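Long-range contacts in beta-N-acetylhexosaminidase (Bacteroides fragilis, PDB 4PYS), which probably hydrolyses terminal beta-linked N-acetylhexosamine residues from glycans, as a retaining glycosidase of family 20: residues S134-K145 against S432-E443; I100-Q108 against A156-F164. One frame throughout, in Å; residues are numbered along the deposited sequence.

Contact 1 of 2, residues S134-K145 against S432-E443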
loop_
_atom_site.group_PDB
_atom_site.type_symbol
_atom_site.label_atom_id
_atom_site.label_comp_id
_atom_site.label_asym_id
_atom_site.label_seq_id
_atom_site.Cartn_x
_atom_site.Cartn_y
_atom_site.Cartn_z
ATOM N N SER A 134 -0.217 -4.740 0.585
ATOM C CA SER A 134 -0.137 -3.276 0.410
ATOM C C SER A 134 -1.248 -2.685 -0.435
ATOM O O SER A 134 -1.872 -3.374 -1.250
ATOM C CB SER A 134 1.200 -2.846 -0.212
ATOM O OG SER A 134 1.307 -3.322 -1.544
ATOM N N PHE A 135 -1.473 -1.388 -0.223
ATOM C CA PHE A 135 -2.359 -0.599 -1.069
ATOM C C PHE A 135 -1.544 0.595 -1.527
ATOM O O PHE A 135 -0.868 1.222 -0.715
ATOM C CB PHE A 135 -3.562 -0.086 -0.282
ATOM C CG PHE A 135 -4.396 0.908 -1.046
ATOM C CD1 PHE A 135 -5.147 0.493 -2.135
ATOM C CD2 PHE A 135 -4.419 2.249 -0.684
ATOM C CE1 PHE A 135 -5.933 1.394 -2.852
ATOM C CE2 PHE A 135 -5.204 3.171 -1.406
ATOM C CZ PHE A 135 -5.949 2.738 -2.492
HETATM N N MSE A 136 -1.600 0.888 -2.822
HETATM C CA MSE A 136 -0.899 2.043 -3.384
HETATM C C MSE A 136 -1.865 3.130 -3.827
HETATM O O MSE A 136 -2.869 2.846 -4.487
HETATM C CB MSE A 136 -0.084 1.626 -4.608
HETATM C CG MSE A 136 0.832 2.757 -5.104
HETATM SE SE MSE A 136 1.145 2.688 -7.018
HETATM C CE MSE A 136 -0.477 3.578 -7.589
ATOM N N LEU A 137 -1.557 4.383 -3.489
ATOM C CA LEU A 137 -2.346 5.512 -3.987
ATOM C C LEU A 137 -1.448 6.399 -4.827
ATOM O O LEU A 137 -0.321 6.706 -4.426
ATOM C CB LEU A 137 -2.954 6.318 -2.831
ATOM C CG LEU A 137 -3.833 7.506 -3.251
ATOM C CD1 LEU A 137 -5.027 7.048 -4.071
ATOM C CD2 LEU A 137 -4.291 8.276 -2.026
ATOM N N ASP A 138 -1.950 6.781 -5.997
ATOM C CA ASP A 138 -1.250 7.669 -6.921
ATOM C C ASP A 138 -1.511 9.106 -6.494
ATOM O O ASP A 138 -2.568 9.671 -6.797
ATOM C CB ASP A 138 -1.784 7.417 -8.337
ATOM C CG ASP A 138 -1.152 8.299 -9.403
ATOM O OD1 ASP A 138 -0.293 9.179 -9.118
ATOM O OD2 ASP A 138 -1.546 8.104 -10.567
ATOM N N SER A 139 -0.549 9.675 -5.770
ATOM C CA SER A 139 -0.559 11.083 -5.393
ATOM C C SER A 139 0.373 11.871 -6.305
ATOM O O SER A 139 0.755 12.982 -5.979
ATOM C CB SER A 139 -0.093 11.259 -3.943
ATOM O OG SER A 139 -0.956 10.602 -3.032
ATOM N N GLY A 140 0.766 11.297 -7.437
ATOM C CA GLY A 140 1.578 12.047 -8.386
ATOM C C GLY A 140 0.692 12.798 -9.372
ATOM O O GLY A 140 0.817 14.016 -9.552
ATOM N N ARG A 141 -0.224 12.073 -10.009
ATOM C CA ARG A 141 -1.104 12.686 -11.015
ATOM C C ARG A 141 -2.163 13.586 -10.397
ATOM O O ARG A 141 -2.653 14.532 -11.035
ATOM C CB ARG A 141 -1.813 11.598 -11.817
ATOM C CG ARG A 141 -0.872 10.743 -12.634
ATOM C CD ARG A 141 -1.624 9.813 -13.569
ATOM N NE ARG A 141 -0.714 9.177 -14.516
ATOM C CZ ARG A 141 0.091 8.166 -14.210
ATOM N NH1 ARG A 141 0.891 7.650 -15.134
ATOM N NH2 ARG A 141 0.101 7.674 -12.975
ATOM N N GLN A 142 -2.534 13.263 -9.166
ATOM C CA GLN A 142 -3.555 14.002 -8.437
ATOM C C GLN A 142 -3.036 14.278 -7.035
ATOM O O GLN A 142 -2.302 13.473 -6.473
ATOM C CB GLN A 142 -4.841 13.174 -8.343
ATOM C CG GLN A 142 -5.590 13.016 -9.671
ATOM C CD GLN A 142 -6.141 14.323 -10.194
ATOM O OE1 GLN A 142 -6.570 15.182 -9.417
ATOM N NE2 GLN A 142 -6.132 14.494 -11.515
ATOM N N TYR A 143 -3.401 15.424 -6.476
ATOM C CA TYR A 143 -3.107 15.713 -5.075
ATOM C C TYR A 143 -4.326 15.373 -4.227
ATOM O O TYR A 143 -5.439 15.790 -4.553
ATOM C CB TYR A 143 -2.738 17.206 -4.915
ATOM C CG TYR A 143 -2.684 17.665 -3.472
ATOM C CD1 TYR A 143 -1.561 17.422 -2.678
ATOM C CD2 TYR A 143 -3.762 18.330 -2.900
ATOM C CE1 TYR A 143 -1.521 17.836 -1.349
ATOM C CE2 TYR A 143 -3.734 18.742 -1.585
ATOM C CZ TYR A 143 -2.615 18.494 -0.813
ATOM O OH TYR A 143 -2.603 18.910 0.503
ATOM N N GLN A 144 -4.125 14.588 -3.168
ATOM C CA GLN A 144 -5.179 14.367 -2.183
ATOM C C GLN A 144 -4.791 15.051 -0.885
ATOM O O GLN A 144 -3.621 14.994 -0.474
ATOM C CB GLN A 144 -5.384 12.870 -1.930
ATOM C CG GLN A 144 -5.746 12.076 -3.181
ATOM C CD GLN A 144 -4.530 11.572 -3.905
ATOM O OE1 GLN A 144 -3.431 11.556 -3.349
ATOM N NE2 GLN A 144 -4.716 11.132 -5.145
ATOM N N LYS A 145 -5.757 15.675 -0.215
ATOM C CA LYS A 145 -5.433 16.335 1.050
ATOM C C LYS A 145 -4.967 15.351 2.110
ATOM O O LYS A 145 -5.210 14.145 2.009
ATOM C CB LYS A 145 -6.565 17.230 1.563
ATOM C CG LYS A 145 -7.964 16.722 1.388
ATOM C CD LYS A 145 -8.916 17.915 1.464
ATOM C CE LYS A 145 -10.340 17.533 1.109
ATOM N NZ LYS A 145 -11.054 16.894 2.247
ATOM N N SER A 432 -0.046 -6.757 -3.867
ATOM C CA SER A 432 -0.385 -5.341 -3.756
ATOM C C SER A 432 -1.714 -5.062 -4.435
ATOM O O SER A 432 -2.209 -5.880 -5.217
ATOM C CB SER A 432 0.700 -4.451 -4.368
ATOM O OG SER A 432 0.915 -4.756 -5.727
ATOM N N SER A 433 -2.286 -3.909 -4.109
ATOM C CA SER A 433 -3.490 -3.409 -4.758
ATOM C C SER A 433 -3.165 -1.957 -5.067
ATOM O O SER A 433 -2.337 -1.349 -4.377
ATOM C CB SER A 433 -4.671 -3.486 -3.806
ATOM O OG SER A 433 -4.372 -2.874 -2.563
ATOM N N ALA A 434 -3.781 -1.395 -6.105
ATOM C CA ALA A 434 -3.411 -0.042 -6.503
ATOM C C ALA A 434 -4.581 0.783 -6.982
ATOM O O ALA A 434 -5.538 0.269 -7.576
ATOM C CB ALA A 434 -2.342 -0.077 -7.583
ATOM N N LEU A 435 -4.479 2.084 -6.745
ATOM C CA LEU A 435 -5.447 3.018 -7.294
ATOM C C LEU A 435 -4.679 4.120 -8.010
ATOM O O LEU A 435 -4.217 5.076 -7.376
ATOM C CB LEU A 435 -6.316 3.595 -6.169
ATOM C CG LEU A 435 -7.577 4.396 -6.552
ATOM C CD1 LEU A 435 -7.298 5.762 -7.177
ATOM C CD2 LEU A 435 -8.466 3.581 -7.484
ATOM N N TRP A 436 -4.530 3.979 -9.326
ATOM C CA TRP A 436 -3.873 4.992 -10.144
ATOM C C TRP A 436 -4.888 6.070 -10.475
ATOM O O TRP A 436 -6.053 5.775 -10.717
ATOM C CB TRP A 436 -3.349 4.375 -11.445
ATOM C CG TRP A 436 -2.283 3.362 -11.200
ATOM C CD1 TRP A 436 -2.442 2.010 -11.073
ATOM C CD2 TRP A 436 -0.884 3.621 -11.025
ATOM N NE1 TRP A 436 -1.222 1.411 -10.834
ATOM C CE2 TRP A 436 -0.251 2.379 -10.799
ATOM C CE3 TRP A 436 -0.106 4.782 -11.039
ATOM C CZ2 TRP A 436 1.125 2.269 -10.587
ATOM C CZ3 TRP A 436 1.264 4.669 -10.834
ATOM C CH2 TRP A 436 1.863 3.419 -10.608
ATOM N N THR A 437 -4.452 7.321 -10.494
ATOM C CA THR A 437 -5.395 8.421 -10.703
ATOM C C THR A 437 -5.370 9.027 -12.111
ATOM O O THR A 437 -5.778 10.179 -12.311
ATOM C CB THR A 437 -5.274 9.496 -9.580
ATOM O OG1 THR A 437 -3.908 9.931 -9.455
ATOM C CG2 THR A 437 -5.722 8.906 -8.245
ATOM N N ASP A 438 -4.925 8.237 -13.092
ATOM C CA ASP A 438 -4.995 8.628 -14.508
ATOM C C ASP A 438 -6.404 9.089 -14.884
ATOM O O ASP A 438 -7.398 8.561 -14.358
ATOM C CB ASP A 438 -4.676 7.438 -15.429
ATOM C CG ASP A 438 -3.355 6.777 -15.116
ATOM O OD1 ASP A 438 -3.008 6.654 -13.919
ATOM O OD2 ASP A 438 -2.669 6.360 -16.079
ATOM N N ASP A 439 -6.476 10.036 -15.811
ATOM C CA ASP A 439 -7.744 10.522 -16.371
ATOM C C ASP A 439 -8.553 11.383 -15.399
ATOM O O ASP A 439 -9.772 11.487 -15.534
ATOM C CB ASP A 439 -8.610 9.370 -16.917
ATOM C CG ASP A 439 -8.225 8.959 -18.323
ATOM O OD1 ASP A 439 -7.782 9.827 -19.100
ATOM O OD2 ASP A 439 -8.388 7.766 -18.655
ATOM N N GLY A 440 -7.882 11.995 -14.428
ATOM C CA GLY A 440 -8.536 12.968 -13.566
ATOM C C GLY A 440 -9.430 12.388 -12.484
ATOM O O GLY A 440 -10.524 12.901 -12.245
ATOM N N VAL A 441 -8.968 11.326 -11.829
ATOM C CA VAL A 441 -9.691 10.756 -10.695
ATOM C C VAL A 441 -9.473 11.621 -9.452
ATOM O O VAL A 441 -8.424 11.558 -8.813
ATOM C CB VAL A 441 -9.252 9.306 -10.420
ATOM C CG1 VAL A 441 -9.951 8.745 -9.167
ATOM C CG2 VAL A 441 -9.549 8.431 -11.636
ATOM N N THR A 442 -10.466 12.441 -9.128
ATOM C CA THR A 442 -10.392 13.337 -7.984
ATOM C C THR A 442 -10.782 12.562 -6.731
ATOM O O THR A 442 -11.167 11.397 -6.819
ATOM C CB THR A 442 -11.350 14.515 -8.159
ATOM O OG1 THR A 442 -12.676 14.002 -8.321
ATOM C CG2 THR A 442 -10.979 15.337 -9.387
ATOM N N GLU A 443 -10.687 13.197 -5.569
ATOM C CA GLU A 443 -10.914 12.486 -4.302
ATOM C C GLU A 443 -12.312 11.864 -4.212
ATOM O O GLU A 443 -12.477 10.760 -3.674
ATOM C CB GLU A 443 -10.716 13.433 -3.115
ATOM C CG GLU A 443 -9.283 13.925 -2.930
ATOM C CD GLU A 443 -9.100 14.699 -1.640
ATOM O OE1 GLU A 443 -9.862 14.450 -0.683
ATOM O OE2 GLU A 443 -8.194 15.551 -1.584
HETATM O O HOH W 1 -7.372 17.367 -3.556
HETATM O O HOH W 2 -7.495 11.833 -6.256
#
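Ser134 to Leu137 pair in parallel with Ser432 to Leu435, residue against residue, in two strand ends whose short axes approach to 4.6 Å and run 19° apart. Backbone bonds link Ser433 N to Ser134 O, Met136 N to Ser433 O, Leu435 N to Met136 O and Asp138 N to Leu435 O. Ser433 OG meets Ser134 O as well, at 2.9 Å on an in-plane lone pair, giving that carbonyl two donors. On the face shared with Ala434, selenomethionine Met136 bends at its last torsion (chi3 82°), laying CE over the middle of the Trp436 six-membered ring, 3.4 Å from its centroid. SE lies over the same face, a Met-aromatic contact.

At the end of its strand, Asp138 ties the two following loops together. Its OD2 accepts from Thr437 N (3.0 Å) and Arg141 NH2 on opposite faces of the carboxylate, while OD1 takes Gly140 N, an Asx turn, and also Arg141 N, which extends it to an Asx motif. Asp138 O is likewise gripped from its two faces, by Thr437 OG1 and Gln144 NE2. Asp438 OD1 lies over the Arg141 guanidinium, 3.4 Å from NH2, so this salt bridge rests on charge alone. Farther along, Glu443 OE2 receives Lys145 N at 2.8 Å, and Glu443 OE1 is hydrogen-bonded to Thr148 OG1 in the first turn of helix 146-158.

This pairing of the first and last strands closes the TIM barrel of the catalytic domain. Strand 163-170 flanks 132-138 and strand 381-383 flanks 428-435, while helix 146-158 packs on Phe135 and Leu137, and helix 453-462 on Phe135 and Ser433.

Contact 2 of 2, residues I100-Q108 against A156-F164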
loop_
_atom_site.group_PDB
_atom_site.type_symbol
_atom_site.label_atom_id
_atom_site.label_comp_id
_atom_site.label_asym_id
_atom_site.label_seq_id
_atom_site.Cartn_x
_atom_site.Cartn_y
_atom_site.Cartn_z
ATOM N N ILE A 100 -2.643 -4.679 16.919
ATOM C CA ILE A 100 -3.399 -3.792 16.042
ATOM C C ILE A 100 -4.447 -4.568 15.250
ATOM O O ILE A 100 -5.606 -4.146 15.130
ATOM C CB ILE A 100 -2.445 -3.012 15.119
ATOM C CG1 ILE A 100 -1.738 -1.944 15.959
ATOM C CG2 ILE A 100 -3.217 -2.380 13.942
ATOM C CD1 ILE A 100 -0.577 -1.301 15.302
ATOM N N TYR A 101 -4.062 -5.729 14.746
ATOM C CA TYR A 101 -5.013 -6.524 13.989
ATOM C C TYR A 101 -6.095 -7.096 14.894
ATOM O O TYR A 101 -7.253 -7.192 14.484
ATOM C CB TYR A 101 -4.283 -7.610 13.180
ATOM C CG TYR A 101 -3.351 -6.992 12.154
ATOM C CD1 TYR A 101 -3.709 -5.827 11.487
ATOM C CD2 TYR A 101 -2.101 -7.549 11.884
ATOM C CE1 TYR A 101 -2.849 -5.233 10.549
ATOM C CE2 TYR A 101 -1.239 -6.967 10.948
ATOM C CZ TYR A 101 -1.627 -5.811 10.289
ATOM O OH TYR A 101 -0.781 -5.218 9.365
ATOM N N ALA A 102 -5.741 -7.454 16.128
ATOM C CA ALA A 102 -6.773 -7.852 17.096
ATOM C C ALA A 102 -7.776 -6.726 17.324
ATOM O O ALA A 102 -8.979 -6.965 17.427
ATOM C CB ALA A 102 -6.140 -8.290 18.433
ATOM N N ILE A 103 -7.280 -5.492 17.418
ATOM C CA ILE A 103 -8.158 -4.341 17.584
ATOM C C ILE A 103 -9.073 -4.194 16.381
ATOM O O ILE A 103 -10.253 -3.913 16.542
ATOM C CB ILE A 103 -7.346 -3.036 17.813
ATOM C CG1 ILE A 103 -6.772 -3.036 19.237
ATOM C CG2 ILE A 103 -8.209 -1.783 17.618
ATOM C CD1 ILE A 103 -5.664 -1.999 19.451
ATOM N N GLN A 104 -8.547 -4.404 15.179
ATOM C CA GLN A 104 -9.392 -4.306 13.990
ATOM C C GLN A 104 -10.486 -5.380 14.020
ATOM O O GLN A 104 -11.617 -5.134 13.614
ATOM C CB GLN A 104 -8.562 -4.439 12.704
ATOM C CG GLN A 104 -7.548 -3.327 12.476
ATOM C CD GLN A 104 -8.191 -1.964 12.243
ATOM O OE1 GLN A 104 -9.421 -1.818 12.250
ATOM N NE2 GLN A 104 -7.352 -0.958 12.022
ATOM N N SER A 105 -10.157 -6.576 14.500
ATOM C CA SER A 105 -11.187 -7.609 14.630
ATOM C C SER A 105 -12.235 -7.263 15.698
ATOM O O SER A 105 -13.432 -7.484 15.487
ATOM C CB SER A 105 -10.564 -8.986 14.897
ATOM O OG SER A 105 -9.886 -9.449 13.739
ATOM N N LEU A 106 -11.795 -6.729 16.835
ATOM C CA LEU A 106 -12.727 -6.335 17.894
ATOM C C LEU A 106 -13.698 -5.270 17.387
ATOM O O LEU A 106 -14.879 -5.274 17.746
ATOM C CB LEU A 106 -11.974 -5.821 19.132
ATOM C CG LEU A 106 -11.278 -6.872 20.001
ATOM C CD1 LEU A 106 -10.420 -6.201 21.075
ATOM C CD2 LEU A 106 -12.305 -7.798 20.644
ATOM N N ARG A 107 -13.206 -4.353 16.552
ATOM C CA ARG A 107 -14.068 -3.324 15.956
ATOM C C ARG A 107 -15.262 -3.937 15.245
ATOM O O ARG A 107 -16.390 -3.452 15.371
ATOM C CB ARG A 107 -13.298 -2.530 14.903
ATOM C CG ARG A 107 -12.383 -1.466 15.415
ATOM C CD ARG A 107 -11.709 -0.788 14.220
ATOM N NE ARG A 107 -12.585 0.150 13.513
ATOM C CZ ARG A 107 -12.238 0.767 12.383
ATOM N NH1 ARG A 107 -11.052 0.522 11.841
ATOM N NH2 ARG A 107 -13.064 1.628 11.803
ATOM N N GLN A 108 -15.001 -4.994 14.474
ATOM C CA GLN A 108 -16.045 -5.653 13.697
ATOM C C GLN A 108 -16.831 -6.684 14.495
ATOM O O GLN A 108 -17.935 -7.055 14.105
ATOM C CB GLN A 108 -15.441 -6.312 12.455
ATOM C CG GLN A 108 -14.917 -5.290 11.465
ATOM C CD GLN A 108 -14.437 -5.908 10.172
ATOM O OE1 GLN A 108 -15.033 -6.859 9.662
ATOM N NE2 GLN A 108 -13.355 -5.369 9.631
ATOM N N ALA A 156 -6.311 0.748 4.989
ATOM C CA ALA A 156 -5.350 -0.341 4.842
ATOM C C ALA A 156 -5.258 -1.110 6.151
ATOM O O ALA A 156 -5.293 -2.335 6.165
ATOM C CB ALA A 156 -3.983 0.224 4.439
ATOM N N SER A 157 -5.177 -0.383 7.257
ATOM C CA SER A 157 -5.101 -1.015 8.582
ATOM C C SER A 157 -6.374 -1.785 8.892
ATOM O O SER A 157 -6.328 -2.901 9.421
ATOM C CB SER A 157 -4.890 0.052 9.656
ATOM O OG SER A 157 -4.663 -0.557 10.923
HETATM N N MSE A 158 -7.508 -1.192 8.539
HETATM C CA MSE A 158 -8.813 -1.804 8.781
HETATM C C MSE A 158 -8.923 -3.161 8.094
HETATM O O MSE A 158 -9.595 -4.066 8.592
HETATM C CB MSE A 158 -9.922 -0.861 8.271
HETATM C CG MSE A 158 -11.330 -1.413 8.413
HETATM SE SE MSE A 158 -12.605 -0.136 7.668
HETATM C CE MSE A 158 -12.110 -0.361 5.773
ATOM N N LEU A 159 -8.253 -3.295 6.952
ATOM C CA LEU A 159 -8.334 -4.505 6.143
ATOM C C LEU A 159 -7.133 -5.413 6.411
ATOM O O LEU A 159 -6.885 -6.371 5.668
ATOM C CB LEU A 159 -8.388 -4.122 4.662
ATOM C CG LEU A 159 -9.668 -3.359 4.272
ATOM C CD1 LEU A 159 -9.662 -2.996 2.803
ATOM C CD2 LEU A 159 -10.900 -4.167 4.599
ATOM N N LYS A 160 -6.415 -5.101 7.489
ATOM C CA LYS A 160 -5.247 -5.867 7.949
ATOM C C LYS A 160 -4.056 -5.894 6.977
ATOM O O LYS A 160 -3.245 -6.810 7.009
ATOM C CB LYS A 160 -5.658 -7.288 8.379
ATOM C CG LYS A 160 -6.675 -7.275 9.544
ATOM C CD LYS A 160 -6.735 -8.655 10.222
ATOM C CE LYS A 160 -7.598 -8.652 11.476
ATOM N NZ LYS A 160 -9.071 -8.633 11.144
HETATM N N MSE A 161 -3.936 -4.872 6.139
HETATM C CA MSE A 161 -2.717 -4.712 5.348
HETATM C C MSE A 161 -1.619 -4.143 6.203
HETATM O O MSE A 161 -1.868 -3.730 7.343
HETATM C CB MSE A 161 -3.002 -3.795 4.168
HETATM C CG MSE A 161 -4.087 -4.387 3.309
HETATM SE SE MSE A 161 -4.356 -3.263 1.744
HETATM C CE MSE A 161 -5.927 -4.191 1.025
ATOM N N ASN A 162 -0.393 -4.163 5.690
ATOM C CA ASN A 162 0.719 -3.636 6.469
ATOM C C ASN A 162 1.587 -2.595 5.783
ATOM O O ASN A 162 2.485 -2.041 6.421
ATOM C CB ASN A 162 1.603 -4.747 7.071
ATOM C CG ASN A 162 2.081 -5.768 6.046
ATOM O OD1 ASN A 162 1.808 -5.659 4.849
ATOM N ND2 ASN A 162 2.821 -6.780 6.530
ATOM N N TYR A 163 1.333 -2.316 4.506
ATOM C CA TYR A 163 2.094 -1.270 3.820
ATOM C C TYR A 163 1.167 -0.347 3.060
ATOM O O TYR A 163 0.210 -0.790 2.434
ATOM C CB TYR A 163 3.110 -1.851 2.824
ATOM C CG TYR A 163 4.210 -2.669 3.448
ATOM C CD1 TYR A 163 5.353 -2.066 3.967
ATOM C CD2 TYR A 163 4.108 -4.050 3.516
ATOM C CE1 TYR A 163 6.372 -2.830 4.540
ATOM C CE2 TYR A 163 5.118 -4.820 4.098
ATOM C CZ TYR A 163 6.236 -4.207 4.604
ATOM O OH TYR A 163 7.232 -4.982 5.170
ATOM N N PHE A 164 1.478 0.941 3.097
ATOM C CA PHE A 164 0.801 1.908 2.249
ATOM C C PHE A 164 1.870 2.422 1.303
ATOM O O PHE A 164 2.853 3.038 1.731
ATOM C CB PHE A 164 0.224 3.055 3.083
ATOM C CG PHE A 164 -0.377 4.176 2.259
ATOM C CD1 PHE A 164 -1.632 4.032 1.671
ATOM C CD2 PHE A 164 0.305 5.376 2.094
ATOM C CE1 PHE A 164 -2.194 5.070 0.915
ATOM C CE2 PHE A 164 -0.238 6.421 1.331
ATOM C CZ PHE A 164 -1.489 6.269 0.746
#
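Tyr101 and Lys160 lie alongside each other with their ends pointing opposite ways, the phenol reaching out from its helix while the lysine chain runs back toward it. Lys160 CG passes 3.8 Å from Tyr101 CD1, and the aliphatic chain continues alongside Tyr101 CB. Each side chain ends in a bond to the other segment. Tyr101 OH donates to Met161 O at 2.7 Å, approaching from well above the carbonyl plane, with Asn162 CB beside the hydroxyl. Lys160 is extended until a final bend (chi4 76°) turns NZ onto Ser105 OG, 2.8 Å away; that hydroxyl is also hydrogen-bonded to Tyr80 OH, so the buried ammonium joins a small polar cluster.

Gln104 leaves its helix toward the other segment, and a bend at chi2 (-66°) lays its amide across the backbone of Ser157 and Met158, where NE2 donates to Ser157 OG at 2.9 Å, a hydroxyl that also bonds Arg216 O. At the other end of the amide, OE1 accepts Arg107 NH1 in plane on a lone pair, at 2.9 Å. The two bonds together fix the rotation of the amide. The Met158 side chain stands roughly perpendicular to those of Gln104 and Arg107, its CG 3.9 Å from Arg107 NH1.

Lys160, with positive phi, is the C-prime residue of the Schellman motif that ends helix 146-158 before strand 163-170. The contact thus sets helix 96-109 of the N-terminal domain against the catalytic barrel, with strand 80-84 beside Tyr101 and Lys160, helix 453-462 reaching Lys160, and helix 470-486 packing on Met158 and Arg107.

Overall arrangement
The centres of contacts 1 and 2 lie 21 Å apart, yet the two meet on neighbouring strands of one barrel. Phe135 N of contact 1 is 3.2 Å from Tyr163 O of contact 2, a probable hydrogen bond, and Met161 SE packs 3.8 Å from Ser134 C. Helix 146-158 runs from one to the other, starting just after 134-145 and ending within 156-164. Contact 1 extends to the C-terminal ends of the strands, where TIM-barrel enzymes carry their active sites, and a glycerol, probably from the crystallisation liquor, is hydrogen-bonded to Asp438 OD2 and may mark a pocket there. Contact 2 lies toward the opposite end, joining the N-terminal domain to the barrel.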